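Local coordinates for protein probable N-acetyl-gamma-glutamyl-phosphate reductase, chloroplastic (Arabidopsis thaliana, PDB 1XYG) that probably catalyses the NADPH-dependent reduction of N-acetyl-L-glutamyl phosphate to the corresponding semialdehyde in chloroplast arginine biosynthesis, working as a homotetramer, at residues Leu21-Ser25 / Leu46-Asp50; Gln96-Lys100 / Pro130-Leu136; Thr269-His273 / Val288-Gly292. All coordinates share one frame; numbering follows the deposited sequence.

Interaction 1: Leu21-Ser25 / Leu46-Asp50; sequences LLGAS and LMTAD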
loop_
_atom_site.group_PDB
_atom_site.type_symbol
_atom_site.label_atom_id
_atom_site.label_comp_id
_atom_site.label_asym_id
_atom_site.label_seq_id
_atom_site.Cartn_x
_atom_site.Cartn_y
_atom_site.Cartn_z
ATOM N N LEU A 21 29.937 -0.723 13.758
ATOM C CA LEU A 21 28.698 -0.013 13.465
ATOM C C LEU A 21 28.107 0.567 14.749
ATOM O O LEU A 21 27.665 -0.175 15.620
ATOM C CB LEU A 21 27.696 -0.970 12.799
ATOM C CG LEU A 21 26.285 -0.474 12.438
ATOM C CD1 LEU A 21 26.364 0.714 11.493
ATOM C CD2 LEU A 21 25.488 -1.612 11.802
ATOM N N LEU A 22 28.119 1.892 14.873
ATOM C CA LEU A 22 27.570 2.550 16.061
ATOM C C LEU A 22 26.105 2.900 15.826
ATOM O O LEU A 22 25.799 3.777 15.026
ATOM C CB LEU A 22 28.336 3.835 16.393
ATOM C CG LEU A 22 29.677 3.802 17.117
ATOM C CD1 LEU A 22 30.741 3.206 16.225
ATOM C CD2 LEU A 22 30.050 5.215 17.496
ATOM N N GLY A 23 25.207 2.217 16.530
ATOM C CA GLY A 23 23.789 2.470 16.359
ATOM C C GLY A 23 23.253 1.548 15.280
ATOM O O GLY A 23 22.864 1.990 14.198
ATOM N N ALA A 24 23.216 0.257 15.585
ATOM C CA ALA A 24 22.766 -0.744 14.633
ATOM C C ALA A 24 21.288 -1.106 14.685
ATOM O O ALA A 24 20.812 -1.832 13.817
ATOM C CB ALA A 24 23.610 -2.009 14.799
ATOM N N SER A 25 20.548 -0.606 15.670
ATOM C CA SER A 25 19.136 -0.970 15.775
ATOM C C SER A 25 18.169 -0.199 14.865
ATOM O O SER A 25 16.973 -0.501 14.830
ATOM C CB SER A 25 18.675 -0.863 17.232
ATOM O OG SER A 25 18.731 0.470 17.688
ATOM N N LEU A 46 31.817 -5.435 15.077
ATOM C CA LEU A 46 31.365 -4.743 16.278
ATOM C C LEU A 46 30.088 -3.924 16.019
ATOM O O LEU A 46 30.032 -3.142 15.073
ATOM C CB LEU A 46 32.474 -3.825 16.783
ATOM C CG LEU A 46 32.111 -3.010 18.019
ATOM C CD1 LEU A 46 31.622 -3.943 19.119
ATOM C CD2 LEU A 46 33.318 -2.217 18.474
ATOM N N MET A 47 29.070 -4.092 16.865
ATOM C CA MET A 47 27.803 -3.371 16.689
ATOM C C MET A 47 27.204 -2.794 17.981
ATOM O O MET A 47 27.104 -3.491 19.001
ATOM C CB MET A 47 26.751 -4.281 16.040
ATOM C CG MET A 47 27.086 -4.785 14.648
ATOM S SD MET A 47 25.664 -5.579 13.836
ATOM C CE MET A 47 25.308 -6.967 14.923
ATOM N N THR A 48 26.775 -1.533 17.908
ATOM C CA THR A 48 26.181 -0.803 19.036
ATOM C C THR A 48 24.660 -0.564 18.940
ATOM O O THR A 48 24.129 -0.276 17.865
ATOM C CB THR A 48 26.824 0.590 19.195
ATOM O OG1 THR A 48 28.215 0.465 19.498
ATOM C CG2 THR A 48 26.164 1.334 20.293
ATOM N N ALA A 49 23.979 -0.669 20.081
ATOM C CA ALA A 49 22.537 -0.436 20.184
ATOM C C ALA A 49 22.257 0.196 21.546
ATOM O O ALA A 49 23.026 0.030 22.493
ATOM C CB ALA A 49 21.766 -1.739 20.045
ATOM N N ASP A 50 21.149 0.917 21.651
ATOM C CA ASP A 50 20.811 1.575 22.901
ATOM C C ASP A 50 19.943 0.706 23.820
ATOM O O ASP A 50 20.461 -0.025 24.671
ATOM C CB ASP A 50 20.117 2.906 22.604
ATOM C CG ASP A 50 19.993 3.782 23.829
ATOM O OD1 ASP A 50 20.993 3.912 24.572
ATOM O OD2 ASP A 50 18.900 4.346 24.041
#

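Interaction 2: Gln96-Lys100 / Pro130-Leu136; sequences QEIIK and PHKAVEL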
loop_
_atom_site.group_PDB
_atom_site.type_symbol
_atom_site.label_atom_id
_atom_site.label_comp_id
_atom_site.label_asym_id
_atom_site.label_seq_id
_atom_site.Cartn_x
_atom_site.Cartn_y
_atom_site.Cartn_z
ATOM N N GLN A 96 28.574 14.052 17.913
ATOM C CA GLN A 96 29.747 14.895 18.094
ATOM C C GLN A 96 30.691 14.495 19.225
ATOM O O GLN A 96 31.892 14.340 18.999
ATOM C CB GLN A 96 29.327 16.359 18.262
ATOM C CG GLN A 96 29.233 17.138 16.946
ATOM C CD GLN A 96 28.401 18.403 17.066
ATOM O OE1 GLN A 96 28.260 18.961 18.151
ATOM N NE2 GLN A 96 27.852 18.866 15.949
ATOM N N GLU A 97 30.172 14.313 20.434
ATOM C CA GLU A 97 31.064 13.960 21.525
ATOM C C GLU A 97 31.603 12.537 21.455
ATOM O O GLU A 97 32.720 12.272 21.896
ATOM C CB GLU A 97 30.426 14.243 22.894
ATOM C CG GLU A 97 29.179 13.533 23.323
ATOM C CD GLU A 97 28.708 14.086 24.668
ATOM O OE1 GLU A 97 27.946 15.073 24.677
ATOM O OE2 GLU A 97 29.121 13.550 25.719
ATOM N N ILE A 98 30.825 11.627 20.882
ATOM C CA ILE A 98 31.258 10.243 20.752
ATOM C C ILE A 98 32.356 10.125 19.711
ATOM O O ILE A 98 33.354 9.438 19.919
ATOM C CB ILE A 98 30.105 9.330 20.312
ATOM C CG1 ILE A 98 29.106 9.153 21.446
ATOM C CG2 ILE A 98 30.668 7.998 19.795
ATOM C CD1 ILE A 98 27.850 8.470 20.983
ATOM N N ILE A 99 32.147 10.779 18.577
ATOM C CA ILE A 99 33.114 10.733 17.494
ATOM C C ILE A 99 34.396 11.455 17.872
ATOM O O ILE A 99 35.490 11.035 17.496
ATOM C CB ILE A 99 32.528 11.355 16.199
ATOM C CG1 ILE A 99 31.457 10.423 15.620
ATOM C CG2 ILE A 99 33.629 11.611 15.192
ATOM C CD1 ILE A 99 30.949 10.805 14.249
ATOM N N LYS A 100 34.262 12.540 18.623
ATOM C CA LYS A 100 35.427 13.298 19.037
ATOM C C LYS A 100 36.345 12.439 19.901
ATOM O O LYS A 100 37.566 12.595 19.853
ATOM C CB LYS A 100 35.023 14.544 19.823
ATOM C CG LYS A 100 36.178 15.532 19.995
ATOM C CD LYS A 100 35.781 16.758 20.804
ATOM C CE LYS A 100 35.543 16.421 22.267
ATOM N NZ LYS A 100 35.166 17.631 23.054
ATOM N N PRO A 130 24.708 23.818 21.062
ATOM C CA PRO A 130 26.079 24.171 20.694
ATOM C C PRO A 130 26.816 23.010 20.034
ATOM O O PRO A 130 26.565 21.844 20.337
ATOM C CB PRO A 130 26.687 24.576 22.027
ATOM C CG PRO A 130 25.458 25.224 22.732
ATOM C CD PRO A 130 24.400 24.211 22.446
ATOM N N HIS A 131 27.698 23.336 19.098
ATOM C CA HIS A 131 28.503 22.335 18.402
ATOM C C HIS A 131 29.543 21.922 19.446
ATOM O O HIS A 131 30.273 22.771 19.967
ATOM C CB HIS A 131 29.184 22.981 17.186
ATOM C CG HIS A 131 29.761 22.006 16.202
ATOM N ND1 HIS A 131 30.729 21.084 16.538
ATOM C CD2 HIS A 131 29.544 21.851 14.870
ATOM C CE1 HIS A 131 31.086 20.405 15.461
ATOM N NE2 HIS A 131 30.380 20.855 14.435
ATOM N N LYS A 132 29.604 20.633 19.765
ATOM C CA LYS A 132 30.536 20.156 20.786
ATOM C C LYS A 132 31.853 19.579 20.273
ATOM O O LYS A 132 32.564 18.893 21.008
ATOM C CB LYS A 132 29.839 19.128 21.679
ATOM C CG LYS A 132 28.733 19.726 22.532
ATOM C CD LYS A 132 27.924 18.668 23.254
ATOM C CE LYS A 132 27.066 17.881 22.287
ATOM N NZ LYS A 132 26.147 16.968 23.006
ATOM N N ALA A 133 32.186 19.868 19.022
ATOM C CA ALA A 133 33.424 19.373 18.426
ATOM C C ALA A 133 33.880 20.361 17.359
ATOM O O ALA A 133 34.267 19.981 16.252
ATOM C CB ALA A 133 33.190 17.997 17.806
ATOM N N VAL A 134 33.832 21.638 17.716
ATOM C CA VAL A 134 34.196 22.727 16.817
ATOM C C VAL A 134 35.485 22.526 16.022
ATOM O O VAL A 134 35.507 22.764 14.814
ATOM C CB VAL A 134 34.294 24.064 17.589
ATOM C CG1 VAL A 134 34.775 25.171 16.660
ATOM C CG2 VAL A 134 32.940 24.431 18.171
ATOM N N GLU A 135 36.557 22.112 16.698
ATOM C CA GLU A 135 37.847 21.900 16.037
ATOM C C GLU A 135 37.811 20.761 15.028
ATOM O O GLU A 135 38.231 20.919 13.881
ATOM C CB GLU A 135 38.957 21.595 17.054
ATOM C CG GLU A 135 39.634 22.779 17.743
ATOM C CD GLU A 135 39.557 24.068 16.962
ATOM O OE1 GLU A 135 39.923 24.073 15.774
ATOM O OE2 GLU A 135 39.136 25.085 17.547
ATOM N N LEU A 136 37.339 19.604 15.472
ATOM C CA LEU A 136 37.255 18.430 14.613
ATOM C C LEU A 136 36.478 18.756 13.345
ATOM O O LEU A 136 36.795 18.265 12.261
ATOM C CB LEU A 136 36.567 17.279 15.356
ATOM C CG LEU A 136 36.517 15.931 14.625
ATOM C CD1 LEU A 136 37.924 15.534 14.236
ATOM C CD2 LEU A 136 35.899 14.865 15.517
HETATM O O HOH W 1 25.728 14.504 23.876
#

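Interaction 3: Thr269-His273 / Val288-Gly292; sequences TEDLH and VLDEG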
loop_
_atom_site.group_PDB
_atom_site.type_symbol
_atom_site.label_atom_id
_atom_site.label_comp_id
_atom_site.label_asym_id
_atom_site.label_seq_id
_atom_site.Cartn_x
_atom_site.Cartn_y
_atom_site.Cartn_z
ATOM N N THR A 269 16.863 24.222 -22.291
ATOM C CA THR A 269 16.865 22.957 -21.561
ATOM C C THR A 269 17.913 21.998 -22.123
ATOM O O THR A 269 18.529 21.241 -21.377
ATOM C CB THR A 269 15.491 22.267 -21.600
ATOM O OG1 THR A 269 15.110 22.045 -22.962
ATOM C CG2 THR A 269 14.447 23.119 -20.898
ATOM N N GLU A 270 18.123 22.041 -23.436
ATOM C CA GLU A 270 19.107 21.176 -24.087
ATOM C C GLU A 270 20.491 21.377 -23.474
ATOM O O GLU A 270 21.261 20.429 -23.336
ATOM C CB GLU A 270 19.178 21.473 -25.587
ATOM C CG GLU A 270 17.861 21.310 -26.326
ATOM C CD GLU A 270 16.878 22.419 -26.014
ATOM O OE1 GLU A 270 17.213 23.589 -26.276
ATOM O OE2 GLU A 270 15.775 22.128 -25.508
ATOM N N ASP A 271 20.808 22.613 -23.109
ATOM C CA ASP A 271 22.106 22.912 -22.510
ATOM C C ASP A 271 22.238 22.275 -21.124
ATOM O O ASP A 271 23.291 21.733 -20.780
ATOM C CB ASP A 271 22.304 24.427 -22.405
ATOM C CG ASP A 271 22.183 25.124 -23.747
ATOM O OD1 ASP A 271 22.938 24.760 -24.680
ATOM O OD2 ASP A 271 21.334 26.036 -23.865
ATOM N N LEU A 272 21.173 22.350 -20.329
ATOM C CA LEU A 272 21.198 21.762 -18.997
ATOM C C LEU A 272 21.411 20.260 -19.142
ATOM O O LEU A 272 22.222 19.663 -18.438
ATOM C CB LEU A 272 19.884 22.026 -18.260
ATOM C CG LEU A 272 19.449 23.484 -18.099
ATOM C CD1 LEU A 272 18.220 23.529 -17.215
ATOM C CD2 LEU A 272 20.561 24.313 -17.481
ATOM N N HIS A 273 20.683 19.661 -20.077
ATOM C CA HIS A 273 20.781 18.230 -20.320
ATOM C C HIS A 273 22.188 17.799 -20.717
ATOM O O HIS A 273 22.715 16.818 -20.185
ATOM C CB HIS A 273 19.781 17.807 -21.400
ATOM C CG HIS A 273 19.807 16.342 -21.700
ATOM N ND1 HIS A 273 20.529 15.808 -22.745
ATOM C CD2 HIS A 273 19.241 15.293 -21.058
ATOM C CE1 HIS A 273 20.408 14.493 -22.734
ATOM N NE2 HIS A 273 19.632 14.154 -21.719
ATOM N N VAL A 288 21.755 9.987 -16.260
ATOM C CA VAL A 288 21.005 11.095 -16.839
ATOM C C VAL A 288 20.167 10.482 -17.968
ATOM O O VAL A 288 20.710 9.959 -18.940
ATOM C CB VAL A 288 21.949 12.165 -17.415
ATOM C CG1 VAL A 288 21.136 13.247 -18.112
ATOM C CG2 VAL A 288 22.784 12.764 -16.300
ATOM N N LEU A 289 18.846 10.521 -17.832
ATOM C CA LEU A 289 17.973 9.934 -18.845
ATOM C C LEU A 289 17.830 10.855 -20.050
ATOM O O LEU A 289 18.176 12.038 -19.980
ATOM C CB LEU A 289 16.594 9.632 -18.241
ATOM C CG LEU A 289 16.568 8.937 -16.869
ATOM C CD1 LEU A 289 15.134 8.654 -16.470
ATOM C CD2 LEU A 289 17.377 7.648 -16.913
ATOM N N ASP A 290 17.334 10.316 -21.162
ATOM C CA ASP A 290 17.160 11.127 -22.365
ATOM C C ASP A 290 16.073 12.168 -22.125
ATOM O O ASP A 290 15.105 11.915 -21.399
ATOM C CB ASP A 290 16.778 10.265 -23.577
ATOM C CG ASP A 290 17.876 9.291 -23.987
ATOM O OD1 ASP A 290 19.057 9.528 -23.654
ATOM O OD2 ASP A 290 17.554 8.290 -24.660
ATOM N N GLU A 291 16.239 13.342 -22.726
ATOM C CA GLU A 291 15.265 14.413 -22.569
ATOM C C GLU A 291 13.834 13.917 -22.785
ATOM O O GLU A 291 13.558 13.150 -23.712
ATOM C CB GLU A 291 15.580 15.563 -23.537
ATOM C CG GLU A 291 16.743 16.444 -23.089
ATOM C CD GLU A 291 17.095 17.535 -24.092
ATOM O OE1 GLU A 291 17.639 17.212 -25.173
ATOM O OE2 GLU A 291 16.825 18.719 -23.796
ATOM N N GLY A 292 12.935 14.350 -21.908
ATOM C CA GLY A 292 11.544 13.955 -22.016
ATOM C C GLY A 292 11.200 12.692 -21.255
ATOM O O GLY A 292 10.028 12.426 -20.994
#

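Interaction 1: Leu21-Ser25 / Leu46-Asp50
Leu-21 lies beside Met-47 in a parallel bridge, and its backbone is held at both ends. Leu-21 N donates to Leu-46 O at 2.8 Å, while Leu-21 O accepts from Thr-48 N, also at 2.8 Å, with the donor nearly in line with the carbonyl bond. Met-47 CA adds a C-H...O contact to that same Leu-21 O. Beyond the bridge the ladder changes character: Thr-48 O takes two donors from the turn. Ala-24 N points straight at it (170°), though the modelled 2.5 Å is unusually short and its exact length doubtful, whereas Gly-23 N makes a weak, bent bond. Leu-22, between Leu-21 and Gly-23, turns its backbone to the other neighbour and bonds with Phe-87 and Cys-89. Thr-48 CB lies 3.5 Å from Gly-23 N; chi1 of -63° sets OG1 beside the residue's own N, buried by the contact without a polar partner in the model. Ala-24 CB packs on Met-47 CB, and Leu-21 and Met-47 both touch Val-33 of helix 27-37. Gly-23 has phi 91°, a conformation that suits glycine. Two parallel strands joined through that helix, with a glycine-containing turn after the first, form the opening beta-alpha-beta unit of a Rossmann-type nucleotide-binding domain.

Interaction 2: Gln96-Lys100 / Pro130-Leu136
Lys-132 N gives its hydrogen to Gln-96 OE1 at 2.7 Å in a nearly straight bond (164°), although the donor stands above the amide's carbonyl plane and not on a lone pair. The same amide lies flat against the His-131 ring, the two planes 10° apart, with Gln-96 NE2 over the ring centre and 3.6 Å from His-131 NE2. The amide's own N-H goes on to Asp-114 O. His-131 is fixed in turn at its edge, where Ala-133 N donates in plane to His-131 ND1 at 3.1 Å, while His-131 NE2 bonds to Gln-137 and Tyr-123 packs edge-to-face. Farther out, Lys-132 bends at chi3 (-70°) to bring NZ to Glu-97 OE1, a 3.1 Å salt bridge on that oxygen's anti lone pair. A water modelled rather close to both also appears to bridge them. Beside the amide, Ala-133 CB rests on Gln-96 CG, and Leu-136 CD2 meets Ile-99 CG2 at 4.0 Å, in a seam that Phe-115 and Leu-157 continue. Helix 95-100 is thus joined to the loop leading into helix 134-137 by a buried amide with both polar atoms satisfied, whereas the salt bridge lies at the solvent side and probably contributes less to fixing the geometry.

Interaction 3: Thr269-His273 / Val288-Gly292
His-273 spans from helix 269-280 to the loop that leaves edge strand 286-288 in the semialdehyde dehydrogenase dimerisation domain, where the helix packs against a mixed beta-sheet. Its ring is used in two directions. At the edge, NE2 donates to Leu-289 O at 3.1 Å; the oxygen lies in the ring plane, but the N-H is bent (142°). Over one face comes Glu-291: its CG sits 3.6 Å from the centroid of the His-273 ring in a CH-pi contact, displaced toward the rim near CG and CD2. The carboxylate beyond is nearly parallel to the ring, 15° from its plane, although the two side chains cross at a slant. Placing the ring's CG opposite the backbone N (chi1 -179°) extends His-273 out from the helix toward the loop. Val-288 CG1 approaches NE2 obliquely at 4.0 Å. An alanine here would remove the donor to Leu-289 O and the surface under Glu-291, and would probably leave the acidic side chain free to turn. Toward the helix start, Thr-269 OG1 donates to Glu-270 OE2 at 2.6 Å, and Arg-268 pairs with the other oxygen of that carboxylate. Glu-291 OE2 ends 3.4 Å from Glu-270 CA and 4.0 Å from Glu-270 OE2, two like charges close together.

Overall arrangement
Interactions 1 and 2 belong to the nucleotide-binding domain and touch through Leu-22 CD2 and Ile-98 CG2, 3.7 Å apart; interaction 3 lies in the dimerisation domain, across the chain's centre and about 42 Å from each of the others, centre to centre. Interaction 1 is the buried one, pairing neighbouring strands of the parallel sheet mainly through backbone bonds, with apolar packing on one face. Interaction 2, outside that sheet, relies on side chains, with polar and apolar parts inside and charges at its margin. Interaction 3 is likewise partly buried and joins a helix to a loop, but with one histidine carrying most of it. No segment is shared among the three.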